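Local coordinates for protein galactose-binding lectin (Arachis hypogaea, PDB 6VAW) that binds D-galactose and galactose-bearing glycans as a calcium- and manganese-dependent legume lectin that assembles into a homotetramer, at residues V43-Y48 and G205-G210; V52-S57 and E200-G205. All coordinates share one frame; numbering follows the deposited sequence.

Contact 1 of 2, residues V43-Y48 and G205-G210; sequences VGRVLY and GFSASG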
loop_
_atom_site.group_PDB
_atom_site.type_symbol
_atom_site.label_atom_id
_atom_site.label_comp_id
_atom_site.label_asym_id
_atom_site.label_seq_id
_atom_site.Cartn_x
_atom_site.Cartn_y
_atom_site.Cartn_z
ATOM N N VAL A 43 13.070 19.616 -25.322
ATOM C CA VAL A 43 12.793 19.605 -23.881
ATOM C C VAL A 43 11.466 18.880 -23.680
ATOM O O VAL A 43 10.471 19.194 -24.339
ATOM C CB VAL A 43 12.773 21.010 -23.208
ATOM C CG1 VAL A 43 12.363 20.906 -21.737
ATOM C CG2 VAL A 43 14.108 21.728 -23.335
ATOM N N GLY A 44 11.469 17.937 -22.752
ATOM C CA GLY A 44 10.287 17.181 -22.354
ATOM C C GLY A 44 10.266 16.999 -20.849
ATOM O O GLY A 44 11.312 16.769 -20.245
ATOM N N ARG A 45 9.096 17.184 -20.230
ATOM C CA ARG A 45 8.929 17.041 -18.791
ATOM C C ARG A 45 7.618 16.323 -18.483
ATOM O O ARG A 45 6.639 16.480 -19.217
ATOM C CB ARG A 45 8.967 18.394 -18.060
ATOM C CG ARG A 45 9.829 19.482 -18.704
ATOM C CD ARG A 45 10.224 20.586 -17.738
ATOM N NE ARG A 45 9.084 21.245 -17.105
ATOM C CZ ARG A 45 9.195 22.306 -16.313
ATOM N NH1 ARG A 45 10.387 22.852 -16.087
ATOM N NH2 ARG A 45 8.123 22.830 -15.741
ATOM N N VAL A 46 7.609 15.514 -17.411
ATOM C CA VAL A 46 6.424 14.838 -16.897
ATOM C C VAL A 46 6.267 15.254 -15.447
ATOM O O VAL A 46 7.259 15.292 -14.719
ATOM C CB VAL A 46 6.383 13.299 -17.084
ATOM C CG1 VAL A 46 6.369 12.930 -18.550
ATOM C CG2 VAL A 46 7.522 12.586 -16.347
ATOM N N LEU A 47 5.041 15.575 -15.027
ATOM C CA LEU A 47 4.745 15.958 -13.647
ATOM C C LEU A 47 3.612 15.122 -13.094
ATOM O O LEU A 47 2.688 14.771 -13.847
ATOM C CB LEU A 47 4.337 17.442 -13.551
ATOM C CG LEU A 47 5.314 18.490 -14.075
ATOM C CD1 LEU A 47 4.574 19.732 -14.506
ATOM C CD2 LEU A 47 6.368 18.834 -13.045
ATOM N N TYR A 48 3.661 14.830 -11.775
ATOM C CA TYR A 48 2.527 14.200 -11.128
ATOM C C TYR A 48 1.471 15.308 -11.123
ATOM O O TYR A 48 1.796 16.437 -10.764
ATOM C CB TYR A 48 2.887 13.639 -9.748
ATOM C CG TYR A 48 1.724 12.932 -9.106
ATOM C CD1 TYR A 48 1.233 11.738 -9.634
ATOM C CD2 TYR A 48 1.102 13.457 -7.974
ATOM C CE1 TYR A 48 0.170 11.070 -9.037
ATOM C CE2 TYR A 48 0.013 12.809 -7.388
ATOM C CZ TYR A 48 -0.446 11.616 -7.923
ATOM O OH TYR A 48 -1.488 10.951 -7.319
ATOM N N GLY A 205 8.334 15.915 -10.597
ATOM C CA GLY A 205 8.385 15.366 -11.943
ATOM C C GLY A 205 9.790 15.099 -12.399
ATOM O O GLY A 205 10.701 15.033 -11.571
ATOM N N PHE A 206 9.928 14.861 -13.714
ATOM C CA PHE A 206 11.184 14.621 -14.405
ATOM C C PHE A 206 11.272 15.524 -15.634
ATOM O O PHE A 206 10.252 15.827 -16.253
ATOM C CB PHE A 206 11.308 13.162 -14.837
ATOM C CG PHE A 206 11.279 12.168 -13.705
ATOM C CD1 PHE A 206 12.450 11.783 -13.070
ATOM C CD2 PHE A 206 10.068 11.644 -13.247
ATOM C CE1 PHE A 206 12.420 10.867 -12.017
ATOM C CE2 PHE A 206 10.040 10.714 -12.197
ATOM C CZ PHE A 206 11.213 10.361 -11.568
ATOM N N SER A 207 12.486 15.914 -15.992
ATOM C CA SER A 207 12.763 16.735 -17.164
ATOM C C SER A 207 14.053 16.270 -17.794
ATOM O O SER A 207 14.936 15.792 -17.089
ATOM C CB SER A 207 12.866 18.207 -16.775
ATOM O OG SER A 207 13.054 19.040 -17.914
ATOM N N ALA A 208 14.148 16.378 -19.124
ATOM C CA ALA A 208 15.337 16.048 -19.900
ATOM C C ALA A 208 15.418 16.972 -21.105
ATOM O O ALA A 208 14.403 17.512 -21.541
ATOM C CB ALA A 208 15.314 14.589 -20.333
ATOM N N SER A 209 16.617 17.162 -21.639
ATOM C CA SER A 209 16.796 18.049 -22.771
ATOM C C SER A 209 17.969 17.627 -23.626
ATOM O O SER A 209 18.792 16.799 -23.228
ATOM C CB SER A 209 16.979 19.487 -22.295
ATOM O OG SER A 209 18.095 19.572 -21.424
ATOM N N GLY A 210 18.020 18.214 -24.799
ATOM C CA GLY A 210 19.100 18.034 -25.751
ATOM C C GLY A 210 19.406 19.352 -26.427
ATOM O O GLY A 210 18.786 20.377 -26.127
#
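Gly44 and Ala208 exchange a pair of backbone hydrogen bonds, and two residues further along Val46 and Phe206 do the same, which identifies 43-48 and 205-209 as adjacent antiparallel strands. Their axes run 4.6 Å apart at 178°. Gly44 N gives to Ala208 O at 3.2 Å; Val46 N reaches Phe206 O at 2.9 Å. Between these hydrogen-bonded pairs lies the non-hydrogen-bonded pair Arg45-Ser207, Val43-Ser209 and Leu47-Gly205 flank them, and CA-H...O contacts add to the ladder, as from Val43 CA to Ala208 O at 3.5 Å.

Packing differs on the two faces. On that of Val46, Phe206 and Ala208, Val46 CG2 lies 4.1 Å from Phe206 CB and meets the edge of the ring near its plane. Phe69 and Trp223 pack edge-to-face with the same ring. On the face of Val43, Arg45 and Ser207, the arginine lays its aliphatic part against the serine, with Arg45 CD 3.2 Å from Ser207 OG. This OG, anti to its backbone N (chi1 -176°), meets the arginine chain just where it bends at chi3 (-57°). The polar ends are satisfied outside the pair: Ser207 OG bonds Leu106 O, and the guanidinium group bonds Gln21, Thr94 and Gly107. At the strand end Val43 CG2 touches Ser209 CB at 3.8 Å, while Ser209 OG bonds the carbonyl of Gly103, a residue of the ligand pocket.

Strands 43-53 and 201-209 are neighbours in the seven-stranded sheet of the legume lectin jelly roll, and Ser209 brings this ladder to within about 8 Å, side chain to ion, of the bound calcium.

Contact 2 of 2, residues V52-S57 and E200-G205; sequences VRIWSS and ERVKFG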
loop_
_atom_site.group_PDB
_atom_site.type_symbol
_atom_site.label_atom_id
_atom_site.label_comp_id
_atom_site.label_asym_id
_atom_site.label_seq_id
_atom_site.Cartn_x
_atom_site.Cartn_y
_atom_site.Cartn_z
ATOM N N VAL A 52 1.256 18.810 -4.492
ATOM C CA VAL A 52 1.544 18.134 -3.240
ATOM C C VAL A 52 1.852 19.209 -2.194
ATOM O O VAL A 52 2.703 20.058 -2.453
ATOM C CB VAL A 52 2.717 17.136 -3.441
ATOM C CG1 VAL A 52 3.251 16.622 -2.105
ATOM C CG2 VAL A 52 2.304 15.973 -4.363
ATOM N N ARG A 53 1.202 19.146 -1.025
ATOM C CA ARG A 53 1.458 20.117 0.056
ATOM C C ARG A 53 2.709 19.663 0.814
ATOM O O ARG A 53 2.636 18.697 1.584
ATOM C CB ARG A 53 0.216 20.221 0.977
ATOM C CG ARG A 53 0.182 21.385 1.959
ATOM C CD ARG A 53 -1.134 21.223 2.722
ATOM N NE ARG A 53 -1.196 22.046 3.912
ATOM C CZ ARG A 53 -1.883 21.717 5.001
ATOM N NH1 ARG A 53 -2.516 20.546 5.067
ATOM N NH2 ARG A 53 -1.929 22.538 6.038
ATOM N N ILE A 54 3.873 20.301 0.547
ATOM C CA ILE A 54 5.133 19.907 1.184
ATOM C C ILE A 54 5.360 20.600 2.512
ATOM O O ILE A 54 6.172 20.141 3.309
ATOM C CB ILE A 54 6.377 20.057 0.266
ATOM C CG1 ILE A 54 6.482 21.464 -0.396
ATOM C CG2 ILE A 54 6.368 18.928 -0.754
ATOM C CD1 ILE A 54 7.889 21.942 -0.653
ATOM N N TRP A 55 4.650 21.682 2.764
ATOM C CA TRP A 55 4.793 22.394 4.035
ATOM C C TRP A 55 3.535 23.252 4.299
ATOM O O TRP A 55 2.756 23.534 3.385
ATOM C CB TRP A 55 6.138 23.177 4.154
ATOM C CG TRP A 55 6.310 24.367 3.264
ATOM C CD1 TRP A 55 6.912 24.404 2.040
ATOM C CD2 TRP A 55 6.015 25.729 3.611
ATOM N NE1 TRP A 55 6.976 25.701 1.583
ATOM C CE2 TRP A 55 6.414 26.535 2.521
ATOM C CE3 TRP A 55 5.412 26.338 4.720
ATOM C CZ2 TRP A 55 6.170 27.913 2.485
ATOM C CZ3 TRP A 55 5.227 27.717 4.707
ATOM C CH2 TRP A 55 5.588 28.484 3.594
ATOM N N SER A 56 3.283 23.540 5.577
ATOM C CA SER A 56 2.092 24.266 6.008
ATOM C C SER A 56 2.458 25.524 6.765
ATOM O O SER A 56 3.187 25.462 7.756
ATOM C CB SER A 56 1.219 23.361 6.871
ATOM O OG SER A 56 0.163 24.055 7.512
ATOM N N SER A 57 1.927 26.667 6.305
ATOM C CA SER A 57 2.118 27.992 6.929
ATOM C C SER A 57 1.382 28.093 8.274
ATOM O O SER A 57 1.706 28.970 9.071
ATOM C CB SER A 57 1.644 29.108 5.998
ATOM O OG SER A 57 0.292 28.920 5.614
ATOM N N GLU A 200 4.303 26.412 -0.522
ATOM C CA GLU A 200 3.599 25.334 0.201
ATOM C C GLU A 200 3.137 24.187 -0.720
ATOM O O GLU A 200 3.158 23.034 -0.299
ATOM C CB GLU A 200 2.387 25.886 0.965
ATOM C CG GLU A 200 2.773 26.694 2.183
ATOM C CD GLU A 200 1.673 27.618 2.659
ATOM O OE1 GLU A 200 0.787 27.139 3.399
ATOM O OE2 GLU A 200 1.710 28.822 2.317
ATOM N N ARG A 201 2.663 24.525 -1.941
ATOM C CA ARG A 201 2.160 23.580 -2.940
ATOM C C ARG A 201 3.131 23.494 -4.112
ATOM O O ARG A 201 3.563 24.511 -4.695
ATOM C CB ARG A 201 0.748 23.920 -3.421
ATOM C CG ARG A 201 -0.335 23.796 -2.325
ATOM C CD ARG A 201 -1.593 24.597 -2.617
ATOM N NE ARG A 201 -2.112 24.380 -3.968
ATOM C CZ ARG A 201 -3.351 23.989 -4.251
ATOM N NH1 ARG A 201 -4.227 23.765 -3.277
ATOM N NH2 ARG A 201 -3.732 23.841 -5.513
ATOM N N VAL A 202 3.499 22.253 -4.427
ATOM C CA VAL A 202 4.483 21.949 -5.464
ATOM C C VAL A 202 4.060 20.808 -6.341
ATOM O O VAL A 202 3.086 20.106 -6.046
ATOM C CB VAL A 202 5.914 21.642 -4.878
ATOM C CG1 VAL A 202 6.494 22.839 -4.117
ATOM C CG2 VAL A 202 5.922 20.358 -4.034
ATOM N N LYS A 203 4.801 20.643 -7.439
ATOM C CA LYS A 203 4.682 19.518 -8.364
ATOM C C LYS A 203 6.058 18.812 -8.452
ATOM O O LYS A 203 7.108 19.441 -8.388
ATOM C CB LYS A 203 4.121 19.901 -9.752
ATOM C CG LYS A 203 2.584 19.907 -9.704
ATOM C CD LYS A 203 1.938 20.313 -11.002
ATOM C CE LYS A 203 0.463 20.543 -10.798
ATOM N NZ LYS A 203 -0.209 20.898 -12.074
ATOM N N PHE A 204 6.012 17.493 -8.509
ATOM C CA PHE A 204 7.155 16.597 -8.604
ATOM C C PHE A 204 7.167 16.063 -10.016
ATOM O O PHE A 204 6.105 15.817 -10.576
ATOM C CB PHE A 204 7.026 15.439 -7.587
ATOM C CG PHE A 204 7.272 15.817 -6.136
ATOM C CD1 PHE A 204 6.252 16.372 -5.356
ATOM C CD2 PHE A 204 8.505 15.585 -5.544
ATOM C CE1 PHE A 204 6.475 16.704 -4.021
ATOM C CE2 PHE A 204 8.733 15.932 -4.207
ATOM C CZ PHE A 204 7.706 16.448 -3.440
ATOM N N GLY A 205 8.334 15.915 -10.597
ATOM C CA GLY A 205 8.385 15.366 -11.943
ATOM C C GLY A 205 9.790 15.099 -12.399
ATOM O O GLY A 205 10.701 15.033 -11.571
#
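Val52-Ser57 and Glu200-Phe204 run in nearly opposite directions, 162° apart end to end, but ladder pairing is limited to Val52-Val202 and Arg53-Arg201. Val52 and Val202 exchange reciprocal bonds, Val52 N to Val202 O at 2.7 Å and Val202 N to Val52 O at 3.1 Å. One more bond, from Ile54 N to Glu200 O at 2.9 Å, extends the pairing past the end of the strand, where 54-57 turns into a loop.

Here two neighbouring strands of the seven-stranded sheet of the legume lectin jelly roll come to their ends, and side chains take over from the ladder. On the buried side Ile54 CG2 sits 3.6 Å from Val202 CG2 and meets the edge of the Phe204 ring near its plane. Val52 CG1 approaches Phe204 CE1 to 3.8 Å, and Phe65 and Phe225 pack on the same ring.

Glu200 runs across Trp55 with its CG 3.4 Å from the centroid of the six-membered ring, 1° off the normal, a CH-pi contact over one face. Trp55 CG stands between its backbone N and carbonyl carbon (chi1 69°), which lays one face of the indole over the Glu200 side chain, and NE1 bonds Leu198 O. On the side of CG turned away from the indole, Glu200 OE1 accepts two hydrogen bonds from the same face of its carboxylate, from Ser57 OG at 2.9 Å and Ser57 N at 3.2 Å.

How the contacts relate
Contacts 1 and 2 sample one strand pair at two places: strands 43-53 and 201-209 of the seven-stranded sheet, with contact centres 18 Å apart. The chain order is 43-48, 52-57, 200-205, 205-210, so contact 2 closes within the span that contact 1 bridges, as antiparallel pairing requires. Gly205 is common to two of the residue ranges, though it meets 43-48 and not 52-57. The contacts join through the backbone: Tyr48 N lies 2.9 Å from Phe204 O, a probable hydrogen bond. Contact 1, fully buried, reaches toward the sugar and metal sites, whereas contact 2 is partly buried and remote from both. The pairing thus runs from near the binding site to the opposite ends of the two strands.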